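Local coordinates for protein ATP synthase epsilon chain (Caldalkalibacillus thermarum TA2.A1, PDB 5IK2) that forms part of the F1 sector of ATP synthase, which probably makes ATP from ADP using a transmembrane proton gradient, and itself binds ATP, at residues Leu45-Val50 / Ala124-Gln129; Thr59-Ser64 / Asp80-Pro85. The protein carries 2 engineered substitutions. All coordinates share one frame; numbering follows the deposited sequence.

Contact 1 of 2, residues Leu45-Val50 / Ala124-Gln129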
ATOM      1  N   LEU H  45      36.112 -49.253  37.595  1.00 30.36           N
ATOM      2  CA  LEU H  45      37.395 -48.858  37.023  1.00 30.28           C
ATOM      3  C   LEU H  45      37.810 -47.506  37.576  1.00 30.42           C
ATOM      4  O   LEU H  45      36.961 -46.657  37.858  1.00 30.12           O
ATOM      5  CB  LEU H  45      37.296 -48.760  35.499  1.00 30.04           C
ATOM      6  CG  LEU H  45      36.928 -50.024  34.721  1.00 30.01           C
ATOM      7  CD1 LEU H  45      36.752 -49.689  33.248  1.00 30.11           C
ATOM      8  CD2 LEU H  45      37.980 -51.107  34.905  1.00 29.94           C
ATOM      9  N   LYS H  46      39.119 -47.316  37.732  1.00 30.85           N
ATOM     10  CA  LYS H  46      39.680 -46.000  38.021  1.00 31.29           C
ATOM     11  C   LYS H  46      39.622 -45.157  36.756  1.00 31.10           C
ATOM     12  O   LYS H  46      39.597 -45.697  35.647  1.00 31.32           O
ATOM     13  CB  LYS H  46      41.133 -46.110  38.489  1.00 31.93           C
ATOM     14  CG  LYS H  46      41.316 -46.833  39.812  1.00 32.61           C
ATOM     15  CD  LYS H  46      42.788 -46.937  40.179  1.00 33.31           C
ATOM     16  CE  LYS H  46      42.978 -47.655  41.507  1.00 33.96           C
ATOM     17  NZ  LYS H  46      44.413 -47.760  41.892  1.00 34.33           N
ATOM     18  N   THR H  47      39.597 -43.838  36.928  1.00 30.98           N
ATOM     19  CA  THR H  47      39.683 -42.913  35.804  1.00 30.78           C
ATOM     20  C   THR H  47      41.075 -43.063  35.194  1.00 31.15           C
ATOM     21  O   THR H  47      42.069 -42.635  35.786  1.00 31.38           O
ATOM     22  CB  THR H  47      39.417 -41.458  36.239  1.00 30.63           C
ATOM     23  OG1 THR H  47      38.069 -41.346  36.710  1.00 30.80           O
ATOM     24  CG2 THR H  47      39.622 -40.481  35.081  1.00 30.44           C
ATOM     25  N   ALA H  48      41.131 -43.706  34.028  1.00 31.54           N
ATOM     26  CA  ALA H  48      42.392 -44.057  33.375  1.00 31.69           C
ATOM     27  C   ALA H  48      42.166 -44.420  31.901  1.00 31.96           C
ATOM     28  O   ALA H  48      41.018 -44.589  31.477  1.00 31.97           O
ATOM     29  CB  ALA H  48      43.044 -45.218  34.113  1.00 31.66           C
ATOM     30  N   PRO H  49      43.256 -44.525  31.107  1.00 32.06           N
ATOM     31  CA  PRO H  49      43.100 -45.004  29.728  1.00 32.18           C
ATOM     32  C   PRO H  49      42.766 -46.496  29.654  1.00 32.35           C
ATOM     33  O   PRO H  49      43.352 -47.289  30.392  1.00 32.26           O
ATOM     34  CB  PRO H  49      44.476 -44.738  29.096  1.00 32.16           C
ATOM     35  CG  PRO H  49      45.148 -43.763  29.998  1.00 32.17           C
ATOM     36  CD  PRO H  49      44.633 -44.071  31.367  1.00 32.05           C
ATOM     37  N   VAL H  50      41.824 -46.855  28.781  1.00 32.70           N
ATOM     38  CA  VAL H  50      41.521 -48.255  28.466  1.00 33.04           C
ATOM     39  C   VAL H  50      42.229 -48.594  27.155  1.00 33.46           C
ATOM     40  O   VAL H  50      41.922 -48.006  26.118  1.00 33.71           O
ATOM     41  CB  VAL H  50      40.001 -48.498  28.323  1.00 32.86           C
ATOM     42  CG1 VAL H  50      39.714 -49.949  27.936  1.00 32.72           C
ATOM     43  CG2 VAL H  50      39.278 -48.135  29.616  1.00 32.82           C
ATOM     44  N   ALA H 124      40.476 -34.808  33.390  1.00 37.18           N
ATOM     45  CA  ALA H 124      41.244 -33.901  32.533  1.00 37.09           C
ATOM     46  C   ALA H 124      42.613 -34.461  32.153  1.00 37.31           C
ATOM     47  O   ALA H 124      42.998 -34.400  30.984  1.00 37.73           O
ATOM     48  CB  ALA H 124      41.403 -32.546  33.208  1.00 37.26           C
ATOM     49  N   GLU H 125      43.340 -34.995  33.134  1.00 37.35           N
ATOM     50  CA  GLU H 125      44.688 -35.543  32.902  1.00 37.57           C
ATOM     51  C   GLU H 125      44.682 -36.798  32.020  1.00 37.26           C
ATOM     52  O   GLU H 125      45.571 -36.968  31.181  1.00 37.51           O
ATOM     53  CB  GLU H 125      45.406 -35.821  34.229  1.00 38.02           C
ATOM     54  CG  GLU H 125      45.796 -34.554  34.978  1.00 38.69           C
ATOM     55  CD  GLU H 125      46.587 -34.821  36.249  1.00 39.10           C
ATOM     56  OE1 GLU H 125      46.241 -35.766  36.994  1.00 39.12           O
ATOM     57  OE2 GLU H 125      47.552 -34.071  36.510  1.00 39.12           O
ATOM     58  N   VAL H 126      43.686 -37.663  32.210  1.00 36.67           N
ATOM     59  CA  VAL H 126      43.523 -38.863  31.377  1.00 36.50           C
ATOM     60  C   VAL H 126      43.167 -38.497  29.929  1.00 36.55           C
ATOM     61  O   VAL H 126      43.642 -39.148  28.997  1.00 36.50           O
ATOM     62  CB  VAL H 126      42.483 -39.837  31.988  1.00 36.24           C
ATOM     63  CG1 VAL H 126      42.090 -40.944  31.015  1.00 36.19           C
ATOM     64  CG2 VAL H 126      43.039 -40.452  33.265  1.00 36.17           C
ATOM     65  N   ARG H 127      42.340 -37.465  29.749  1.00 36.53           N
ATOM     66  CA  ARG H 127      42.045 -36.923  28.410  1.00 36.50           C
ATOM     67  C   ARG H 127      43.293 -36.392  27.691  1.00 37.40           C
ATOM     68  O   ARG H 127      43.417 -36.540  26.473  1.00 37.74           O
ATOM     69  CB  ARG H 127      40.974 -35.823  28.486  1.00 35.85           C
ATOM     70  CG  ARG H 127      39.554 -36.356  28.575  1.00 35.37           C
ATOM     71  CD  ARG H 127      38.564 -35.245  28.869  1.00 34.81           C
ATOM     72  NE  ARG H 127      37.176 -35.703  28.792  1.00 34.33           N
ATOM     73  CZ  ARG H 127      36.106 -34.966  29.100  1.00 33.87           C
ATOM     74  NH1 ARG H 127      36.235 -33.708  29.519  1.00 33.71           N
ATOM     75  NH2 ARG H 127      34.890 -35.494  28.990  1.00 33.74           N
ATOM     76  N   LEU H 128      44.205 -35.779  28.448  1.00 38.36           N
ATOM     77  CA  LEU H 128      45.477 -35.285  27.907  1.00 39.30           C
ATOM     78  C   LEU H 128      46.451 -36.416  27.554  1.00 39.95           C
ATOM     79  O   LEU H 128      47.135 -36.338  26.533  1.00 39.97           O
ATOM     80  CB  LEU H 128      46.136 -34.302  28.884  1.00 39.41           C
ATOM     81  CG  LEU H 128      45.367 -32.989  29.096  1.00 39.46           C
ATOM     82  CD1 LEU H 128      45.775 -32.317  30.399  1.00 39.41           C
ATOM     83  CD2 LEU H 128      45.550 -32.040  27.919  1.00 39.26           C
ATOM     84  N   GLN H 129      46.514 -37.450  28.397  1.00 41.02           N
ATOM     85  CA  GLN H 129      47.341 -38.644  28.129  1.00 42.29           C
ATOM     86  C   GLN H 129      46.961 -39.347  26.821  1.00 42.77           C
ATOM     87  O   GLN H 129      47.834 -39.705  26.027  1.00 42.83           O
ATOM     88  CB  GLN H 129      47.237 -39.658  29.278  1.00 42.98           C
ATOM     89  CG  GLN H 129      48.006 -39.294  30.539  1.00 43.47           C
ATOM     90  CD  GLN H 129      47.759 -40.276  31.677  1.00 44.06           C
ATOM     91  OE1 GLN H 129      47.672 -41.488  31.463  1.00 43.80           O
ATOM     92  NE2 GLN H 129      47.648 -39.755  32.897  1.00 44.14           N
TER
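With chi1 at 168°, V126 swings CG1 opposite its backbone N and spreads both methyls against the chain from T47 to P49. T47 answers with a methyl rather than its hydroxyl: at chi1 -64° its CG2 lies anti to the backbone N and comes within 3.9 Å of CG2 of V126. That same valine methyl sits 3.5 Å from the carbonyl O of T47, while the CG1 branch lies over the peptide at the start of the strand, 3.6 Å from C of A48. A48 points its own methyl away from the helix, so the valine can settle close to the bare backbone. This is the packing of a C-terminal helix of the epsilon subunit, helix 114-133, against its N-terminal beta-sandwich; segment 124-129 and strand 48-50 cross at -42°, with a closest axis approach of 7.9 Å. Trimming V126 to an alanine removes both methyls and would probably open a gap over the A48-P49 peptide, leaving T47 CG2 without its valine contact. One turn on, Q129, its chain extended, brings its amide OE1 to 3.7 Å from CG of P49 at the more exposed margin. The proline ring offers apolar CH2 groups here, CD meeting V126 CG1.

Contact 2 of 2, residues Thr59-Ser64 / Asp80-Pro85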
ATOM      1  N   THR H  59      44.759 -49.033  20.628  1.00 33.00           N
ATOM      2  CA  THR H  59      43.835 -47.898  20.734  1.00 32.15           C
ATOM      3  C   THR H  59      43.603 -47.559  22.208  1.00 31.64           C
ATOM      4  O   THR H  59      43.170 -48.417  22.980  1.00 31.41           O
ATOM      5  CB  THR H  59      42.479 -48.215  20.067  1.00 31.84           C
ATOM      6  OG1 THR H  59      42.698 -48.747  18.755  1.00 31.73           O
ATOM      7  CG2 THR H  59      41.610 -46.965  19.962  1.00 31.88           C
ATOM      8  N   LEU H  60      43.904 -46.316  22.589  1.00 31.21           N
ATOM      9  CA  LEU H  60      43.623 -45.807  23.934  1.00 31.01           C
ATOM     10  C   LEU H  60      42.306 -45.035  23.929  1.00 30.70           C
ATOM     11  O   LEU H  60      42.089 -44.192  23.061  1.00 30.29           O
ATOM     12  CB  LEU H  60      44.746 -44.880  24.411  1.00 30.99           C
ATOM     13  CG  LEU H  60      46.166 -45.450  24.487  1.00 31.15           C
ATOM     14  CD1 LEU H  60      47.131 -44.380  24.974  1.00 31.37           C
ATOM     15  CD2 LEU H  60      46.238 -46.671  25.391  1.00 31.15           C
ATOM     16  N   ILE H  61      41.433 -45.339  24.893  1.00 30.50           N
ATOM     17  CA  ILE H  61      40.193 -44.595  25.119  1.00 30.16           C
ATOM     18  C   ILE H  61      40.270 -43.981  26.516  1.00 29.90           C
ATOM     19  O   ILE H  61      40.462 -44.698  27.498  1.00 30.00           O
ATOM     20  CB  ILE H  61      38.940 -45.500  25.028  1.00 30.42           C
ATOM     21  CG1 ILE H  61      38.906 -46.256  23.687  1.00 30.62           C
ATOM     22  CG2 ILE H  61      37.664 -44.680  25.209  1.00 30.48           C
ATOM     23  CD1 ILE H  61      39.589 -47.608  23.707  1.00 30.74           C
ATOM     24  N   ALA H  62      40.125 -42.659  26.597  1.00 29.58           N
ATOM     25  CA  ALA H  62      40.108 -41.951  27.881  1.00 28.97           C
ATOM     26  C   ALA H  62      38.770 -42.197  28.570  1.00 28.30           C
ATOM     27  O   ALA H  62      37.750 -41.700  28.108  1.00 28.39           O
ATOM     28  CB  ALA H  62      40.329 -40.457  27.667  1.00 29.03           C
ATOM     29  N   VAL H  63      38.782 -42.969  29.657  1.00 27.77           N
ATOM     30  CA  VAL H  63      37.562 -43.339  30.391  1.00 27.54           C
ATOM     31  C   VAL H  63      37.596 -42.779  31.815  1.00 27.47           C
ATOM     32  O   VAL H  63      38.611 -42.896  32.506  1.00 27.17           O
ATOM     33  CB  VAL H  63      37.384 -44.878  30.442  1.00 27.52           C
ATOM     34  CG1 VAL H  63      36.176 -45.271  31.292  1.00 27.39           C
ATOM     35  CG2 VAL H  63      37.258 -45.439  29.029  1.00 27.53           C
ATOM     36  N   SER H  64      36.483 -42.179  32.242  1.00 27.51           N
ATOM     37  CA  SER H  64      36.322 -41.682  33.614  1.00 27.61           C
ATOM     38  C   SER H  64      34.930 -42.022  34.148  1.00 27.47           C
ATOM     39  O   SER H  64      33.940 -41.917  33.423  1.00 27.16           O
ATOM     40  CB  SER H  64      36.555 -40.167  33.675  1.00 27.68           C
ATOM     41  OG  SER H  64      35.432 -39.438  33.208  1.00 27.75           O
ATOM     42  N   ASP H  80      30.855 -42.628  32.423  1.00 26.89           N
ATOM     43  CA  ASP H  80      30.330 -41.257  32.316  1.00 27.06           C
ATOM     44  C   ASP H  80      30.806 -40.603  31.025  1.00 27.37           C
ATOM     45  O   ASP H  80      30.009 -40.039  30.275  1.00 27.73           O
ATOM     46  CB  ASP H  80      30.784 -40.385  33.499  1.00 26.93           C
ATOM     47  CG  ASP H  80      30.211 -40.836  34.836  1.00 26.80           C
ATOM     48  OD1 ASP H  80      29.309 -41.700  34.871  1.00 27.17           O
ATOM     49  OD2 ASP H  80      30.672 -40.309  35.868  1.00 26.53           O
ATOM     50  N   THR H  81      32.114 -40.680  30.788  1.00 27.51           N
ATOM     51  CA  THR H  81      32.725 -40.173  29.566  1.00 27.66           C
ATOM     52  C   THR H  81      33.717 -41.187  29.001  1.00 27.88           C
ATOM     53  O   THR H  81      34.408 -41.879  29.751  1.00 27.44           O
ATOM     54  CB  THR H  81      33.450 -38.838  29.813  1.00 27.63           C
ATOM     55  OG1 THR H  81      34.390 -38.992  30.882  1.00 27.69           O
ATOM     56  CG2 THR H  81      32.458 -37.750  30.175  1.00 27.64           C
ATOM     57  N   ALA H  82      33.761 -41.268  27.673  1.00 28.56           N
ATOM     58  CA  ALA H  82      34.714 -42.110  26.949  1.00 28.94           C
ATOM     59  C   ALA H  82      35.035 -41.446  25.610  1.00 29.34           C
ATOM     60  O   ALA H  82      34.122 -41.148  24.839  1.00 29.73           O
ATOM     61  CB  ALA H  82      34.141 -43.502  26.740  1.00 28.86           C
ATOM     62  N   GLU H  83      36.318 -41.194  25.349  1.00 29.75           N
ATOM     63  CA  GLU H  83      36.744 -40.558  24.100  1.00 30.09           C
ATOM     64  C   GLU H  83      37.983 -41.219  23.507  1.00 30.48           C
ATOM     65  O   GLU H  83      38.932 -41.533  24.227  1.00 30.62           O
ATOM     66  CB  GLU H  83      37.043 -39.069  24.311  1.00 30.14           C
ATOM     67  CG  GLU H  83      35.857 -38.220  24.764  1.00 30.16           C
ATOM     68  CD  GLU H  83      35.775 -37.993  26.267  1.00 30.25           C
ATOM     69  OE1 GLU H  83      36.733 -38.315  27.004  1.00 30.25           O
ATOM     70  OE2 GLU H  83      34.737 -37.467  26.717  1.00 30.38           O
ATOM     71  N   LEU H  84      37.961 -41.408  22.187  1.00 30.74           N
ATOM     72  CA  LEU H  84      39.152 -41.757  21.407  1.00 31.08           C
ATOM     73  C   LEU H  84      40.027 -40.499  21.289  1.00 31.60           C
ATOM     74  O   LEU H  84      39.529 -39.392  21.508  1.00 31.84           O
ATOM     75  CB  LEU H  84      38.745 -42.242  20.010  1.00 31.14           C
ATOM     76  CG  LEU H  84      37.857 -43.489  19.923  1.00 31.03           C
ATOM     77  CD1 LEU H  84      37.144 -43.542  18.580  1.00 30.99           C
ATOM     78  CD2 LEU H  84      38.672 -44.753  20.151  1.00 31.11           C
ATOM     79  N   PRO H  85      41.326 -40.652  20.936  1.00 32.22           N
ATOM     80  CA  PRO H  85      42.230 -39.486  20.871  1.00 32.73           C
ATOM     81  C   PRO H  85      41.740 -38.329  19.990  1.00 33.48           C
ATOM     82  O   PRO H  85      41.827 -37.169  20.399  1.00 33.00           O
ATOM     83  CB  PRO H  85      43.522 -40.080  20.296  1.00 32.63           C
ATOM     84  CG  PRO H  85      43.478 -41.517  20.677  1.00 32.30           C
ATOM     85  CD  PRO H  85      42.031 -41.889  20.549  1.00 32.25           C
TER
HETATM   86  O   HOH W   1      36.654 -39.531  29.669  1.00 32.17           O
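T59 meets L84 methyl to methyl, its CG2 3.7 Å from CD2 of the leucine. At L60 the carbonyl O faces CD of P85 at 3.4 Å; a proline has no N-H to offer it, which suits the place where ladder pairing has ended. I61, beta-branched and so well suited to a strand, lays CG1 beside L84 and rests CG2 on the A82 methyl. A62 and E83 form a hydrogen-bonded pair: A62 N gives to E83 O at 2.9 Å (N-H...O 150°), and E83 N returns the bond to A62 O. The E83 chain bends at chi2 (96°), bringing OE1 back over the small A62 to a water that donates to it and to A62 O and also lies 2.6 Å from T81 OG1; OE2 forms a salt bridge with R127. Strand 81-83, which carries the ATP-binding residues T81 and E83, is an edge strand of the sandwich sheet, antiparallel to strand 57-64; A62, S64, T81 and E83 face helix 114-133, while I61 and A82 pack on I8 on the other face. There V63 and A82 make a non-hydrogen-bonded pair, CG2 to CB 4.3 Å. S64 closes the ladder: its N reaches T81 O at 3.3 Å, nearly straight at 166°, and its OG donates to T81 OG1 at 2.6 Å and takes a weak hydrogen bond from R123 NE. D80 and T81 both lie opposite S64, a classic beta bulge, each sending a weak N-H bond to S64 O; the D80 carboxylate turns to a polar side chain of another protein's chain.

The centres of the two contacts lie about 7 Å apart, and contact 2 is nested within the chain loop that contact 1 closes. Strands 48-54 and 57-64 are consecutive and adjacent in the sheet, joined by a probable hydrogen bond from V50 N to I61 O (2.9 Å); contact 1 sets the helix against strand 48-54, and contact 2 adds strand 81-83 on the far side of 57-64. The same helix 114-133 also packs on contact 2, through V130 on A62 and R127 on T81. T81, E83 and R127 are ATP-binding residues, consistent with a nucleotide site where sheet and helices meet, although this chain holds no ATP and two other binding-site positions are engineered alanines.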